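Long-range contact in enterobactin synthetase component F-related protein (Vibrio cholerae serotype O1, PDB 4OXI), which probably uses ATP to activate glycine as glycyl adenylate, in a lipopolysaccharide-modification pathway related to nonribosomal peptide synthetases: residues A[380-385]-A[460-465]. Numbering follows the deposited sequence.
Sequences MASVPI and VLIHLG. With GAP (glycyl-adenosine-5'-phosphate), chain B.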
ATOM      1  N   MET A 380     -13.138  17.802  18.741  1.00 50.15           N
ATOM      2  CA  MET A 380     -11.739  18.039  18.359  1.00 45.51           C
ATOM      3  C   MET A 380     -11.655  18.389  16.877  1.00 44.89           C
ATOM      4  O   MET A 380     -12.575  18.093  16.117  1.00 43.89           O
ATOM      5  CB  MET A 380     -10.871  16.802  18.630  1.00 46.49           C
ATOM      6  CG  MET A 380     -11.007  16.205  20.021  1.00 52.05           C
ATOM      7  SD  MET A 380     -10.109  14.641  20.208  1.00 61.30           S
ATOM      8  CE  MET A 380      -8.446  15.162  19.823  1.00 45.48           C
ATOM      9  N   ALA A 381     -10.551  18.998  16.452  1.00 41.99           N
ATOM     10  CA  ALA A 381     -10.413  19.389  15.045  1.00 43.59           C
ATOM     11  C   ALA A 381      -9.939  18.250  14.129  1.00 41.99           C
ATOM     12  O   ALA A 381     -10.177  18.271  12.913  1.00 41.18           O
ATOM     13  CB  ALA A 381      -9.491  20.577  14.920  1.00 47.31           C
ATOM     14  N   SER A 382      -9.253  17.269  14.706  1.00 43.61           N
ATOM     15  CA  SER A 382      -8.782  16.116  13.938  1.00 43.85           C
ATOM     16  C   SER A 382      -9.174  14.833  14.650  1.00 36.72           C
ATOM     17  O   SER A 382      -9.461  14.837  15.850  1.00 43.63           O
ATOM     18  CB  SER A 382      -7.266  16.151  13.807  1.00 43.33           C
ATOM     19  OG  SER A 382      -6.687  16.089  15.100  1.00 48.14           O
ATOM     20  N   VAL A 383      -9.185  13.736  13.907  1.00 32.58           N
ATOM     21  CA  VAL A 383      -9.462  12.431  14.482  1.00 28.50           C
ATOM     22  C   VAL A 383      -8.145  11.850  14.963  1.00 28.83           C
ATOM     23  O   VAL A 383      -7.163  11.815  14.213  1.00 31.45           O
ATOM     24  CB  VAL A 383     -10.105  11.507  13.441  1.00 29.24           C
ATOM     25  CG1 VAL A 383     -10.423  10.146  14.040  1.00 25.67           C
ATOM     26  CG2 VAL A 383     -11.359  12.153  12.865  1.00 28.56           C
ATOM     27  N   PRO A 384      -8.101  11.417  16.228  1.00 27.05           N
ATOM     28  CA  PRO A 384      -6.909  10.753  16.778  1.00 29.44           C
ATOM     29  C   PRO A 384      -6.528   9.527  15.945  1.00 29.91           C
ATOM     30  O   PRO A 384      -7.407   8.938  15.316  1.00 28.40           O
ATOM     31  CB  PRO A 384      -7.371  10.288  18.162  1.00 30.27           C
ATOM     32  CG  PRO A 384      -8.530  11.223  18.521  1.00 30.59           C
ATOM     33  CD  PRO A 384      -9.179  11.594  17.223  1.00 29.94           C
ATOM     34  N   ILE A 385      -5.253   9.143  15.943  1.00 28.90           N
ATOM     35  CA  ILE A 385      -4.858   7.876  15.318  1.00 26.72           C
ATOM     36  C   ILE A 385      -5.059   6.726  16.308  1.00 28.83           C
ATOM     37  O   ILE A 385      -5.000   5.551  15.941  1.00 26.59           O
ATOM     38  CB  ILE A 385      -3.406   7.899  14.789  1.00 22.30           C
ATOM     39  CG1 ILE A 385      -2.418   8.352  15.865  1.00 27.16           C
ATOM     40  CG2 ILE A 385      -3.290   8.827  13.587  1.00 23.60           C
ATOM     41  CD1 ILE A 385      -0.929   8.116  15.455  1.00 23.64           C
ATOM     42  N   VAL A 460      -5.256   8.551  24.005  1.00 28.40           N
ATOM     43  CA  VAL A 460      -5.020   8.195  22.608  1.00 33.89           C
ATOM     44  C   VAL A 460      -3.943   9.073  21.968  1.00 33.13           C
ATOM     45  O   VAL A 460      -3.557  10.104  22.519  1.00 31.42           O
ATOM     46  CB  VAL A 460      -6.320   8.275  21.776  1.00 31.67           C
ATOM     47  CG1 VAL A 460      -7.356   7.302  22.324  1.00 32.23           C
ATOM     48  CG2 VAL A 460      -6.874   9.676  21.806  1.00 26.21           C
ATOM     49  N   LEU A 461      -3.456   8.660  20.807  1.00 32.21           N
ATOM     50  CA  LEU A 461      -2.428   9.421  20.116  1.00 28.57           C
ATOM     51  C   LEU A 461      -3.062  10.381  19.126  1.00 26.47           C
ATOM     52  O   LEU A 461      -4.034  10.043  18.454  1.00 29.31           O
ATOM     53  CB  LEU A 461      -1.471   8.472  19.396  1.00 28.09           C
ATOM     54  CG  LEU A 461      -0.565   7.653  20.308  1.00 28.66           C
ATOM     55  CD1 LEU A 461       0.217   6.622  19.508  1.00 25.68           C
ATOM     56  CD2 LEU A 461       0.386   8.588  21.034  1.00 30.28           C
ATOM     57  N   ILE A 462      -2.521  11.590  19.049  1.00 29.94           N
ATOM     58  CA  ILE A 462      -2.927  12.551  18.029  1.00 32.45           C
ATOM     59  C   ILE A 462      -1.723  12.795  17.123  1.00 29.91           C
ATOM     60  O   ILE A 462      -0.632  13.057  17.619  1.00 28.37           O
ATOM     61  CB  ILE A 462      -3.317  13.896  18.656  1.00 33.01           C
ATOM     62  CG1 ILE A 462      -4.345  13.696  19.776  1.00 33.12           C
ATOM     63  CG2 ILE A 462      -3.809  14.864  17.586  1.00 30.04           C
ATOM     64  CD1 ILE A 462      -5.620  13.113  19.307  1.00 34.72           C
ATOM     65  N   HIS A 463      -1.915  12.718  15.807  1.00 30.68           N
ATOM     66  CA  HIS A 463      -0.796  12.884  14.880  1.00 31.71           C
ATOM     67  C   HIS A 463      -0.615  14.356  14.611  1.00 30.16           C
ATOM     68  O   HIS A 463      -1.553  15.009  14.178  1.00 29.18           O
ATOM     69  CB  HIS A 463      -1.059  12.145  13.560  1.00 28.99           C
ATOM     70  CG  HIS A 463       0.074  12.226  12.582  1.00 30.70           C
ATOM     71  ND1 HIS A 463       0.255  13.301  11.737  1.00 31.61           N
ATOM     72  CD2 HIS A 463       1.084  11.362  12.309  1.00 28.79           C
ATOM     73  CE1 HIS A 463       1.327  13.097  10.988  1.00 30.97           C
ATOM     74  NE2 HIS A 463       1.851  11.931  11.318  1.00 27.73           N
ATOM     75  N   LEU A 464       0.591  14.869  14.855  1.00 36.95           N
ATOM     76  CA  LEU A 464       0.862  16.309  14.766  1.00 31.50           C
ATOM     77  C   LEU A 464       1.624  16.729  13.501  1.00 36.73           C
ATOM     78  O   LEU A 464       1.573  17.891  13.089  1.00 38.90           O
ATOM     79  CB  LEU A 464       1.623  16.777  16.009  1.00 30.11           C
ATOM     80  CG  LEU A 464       0.877  16.576  17.331  1.00 36.78           C
ATOM     81  CD1 LEU A 464       1.754  16.893  18.530  1.00 35.20           C
ATOM     82  CD2 LEU A 464      -0.399  17.410  17.376  1.00 34.38           C
ATOM     83  N   GLY A 465       2.321  15.785  12.877  1.00 34.86           N
ATOM     84  CA  GLY A 465       3.141  16.098  11.721  1.00 29.31           C
ATOM     85  C   GLY A 465       4.383  15.235  11.705  1.00 33.46           C
ATOM     86  O   GLY A 465       4.419  14.172  12.332  1.00 31.05           O
TER
HETATM   87  N   GAP B 601       0.331   1.740   5.321  1.00 26.37           N
HETATM   88  CA  GAP B 601      -0.585   2.908   5.163  1.00 32.47           C
HETATM   89  C   GAP B 601       0.247   4.060   4.632  1.00 40.11           C
HETATM   90  O   GAP B 601      -0.229   5.149   4.368  1.00 44.62           O
HETATM   91  PA  GAP B 601       2.776   4.813   3.861  1.00 30.14           P
HETATM   92  O1A GAP B 601       4.076   4.153   4.251  1.00 28.01           O
HETATM   93  O2A GAP B 601       2.473   5.130   2.406  1.00 34.80           O
HETATM   94  O3A GAP B 601       1.668   3.820   4.457  1.00 30.94           O
HETATM   95  C5' GAP B 601       3.060   6.117   6.118  1.00 27.31           C
HETATM   96  O5' GAP B 601       2.671   6.153   4.745  1.00 32.16           O
HETATM   97  C4' GAP B 601       2.929   7.511   6.699  1.00 26.73           C
HETATM   98  O4' GAP B 601       1.632   8.030   6.399  1.00 30.58           O
HETATM   99  C3' GAP B 601       2.980   7.534   8.211  1.00 27.56           C
HETATM  100  O3' GAP B 601       4.328   7.545   8.681  1.00 26.99           O
HETATM  101  C2' GAP B 601       2.220   8.810   8.532  1.00 28.06           C
HETATM  102  O2' GAP B 601       3.034   9.945   8.282  1.00 23.13           O
HETATM  103  C1' GAP B 601       1.180   8.888   7.446  1.00 26.93           C
HETATM  104  N9  GAP B 601      -0.107   8.369   7.962  1.00 26.75           N
HETATM  105  C8  GAP B 601      -0.575   7.119   7.786  1.00 24.07           C
HETATM  106  N7  GAP B 601      -1.791   6.966   8.367  1.00 23.89           N
HETATM  107  C5  GAP B 601      -2.108   8.146   8.944  1.00 24.59           C
HETATM  108  C6  GAP B 601      -3.241   8.665   9.737  1.00 23.82           C
HETATM  109  N6  GAP B 601      -4.317   7.878  10.012  1.00 23.60           N
HETATM  110  N1  GAP B 601      -3.172   9.952  10.152  1.00 28.61           N
HETATM  111  C2  GAP B 601      -2.113  10.746   9.872  1.00 28.26           C
HETATM  112  N3  GAP B 601      -1.050  10.331   9.155  1.00 26.95           N
HETATM  113  C4  GAP B 601      -0.995   9.067   8.671  1.00 23.82           C
HETATM  114  O   HOH W   1      -4.517  12.325  14.557  1.00 30.22           O
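Ile385 meets the strand 460-465 through both of its branches, because chi1 of 52° lodges CG1 between its own backbone N and carbonyl carbon and leaves CG2 beside the N. CG1 then packs on Leu461 CB (3.7 Å), while CG2 also touches His463 CB. Ile385 CG2 lies 3.6 Å from GAP N1, on the adenine. His463, its CG anti to the backbone N (chi1 -178°), turns one ring face to the base, whose N3 sits 3.9 Å above the imidazole centre; the two planes are clearly inclined. Asp452 OD1 holds both His463 NE2 and the ligand, as one of several hydrogen-bonding partners of the latter. Ile385 and His463 thus line the adenine side of the ligand pocket in an adenylation domain of the AMP-binding family; here the loop after strand 370-373 meets strand 460-466 of an antiparallel sheet. One direct backbone bond joins them, from Ile385 N to Leu461 O (2.9 Å), and it is bent, with an N-H...O angle of 131°. Next to it a water bridges, donating to Val383 O and accepting from His463 N. Farther from the adenine the contact turns apolar: Met380 CE meets Ile462 CD1 tip to tip. Ile462 CD1 lies 3.5 Å from Pro384 CB, and the same proline carbon packs against Val460 CG2.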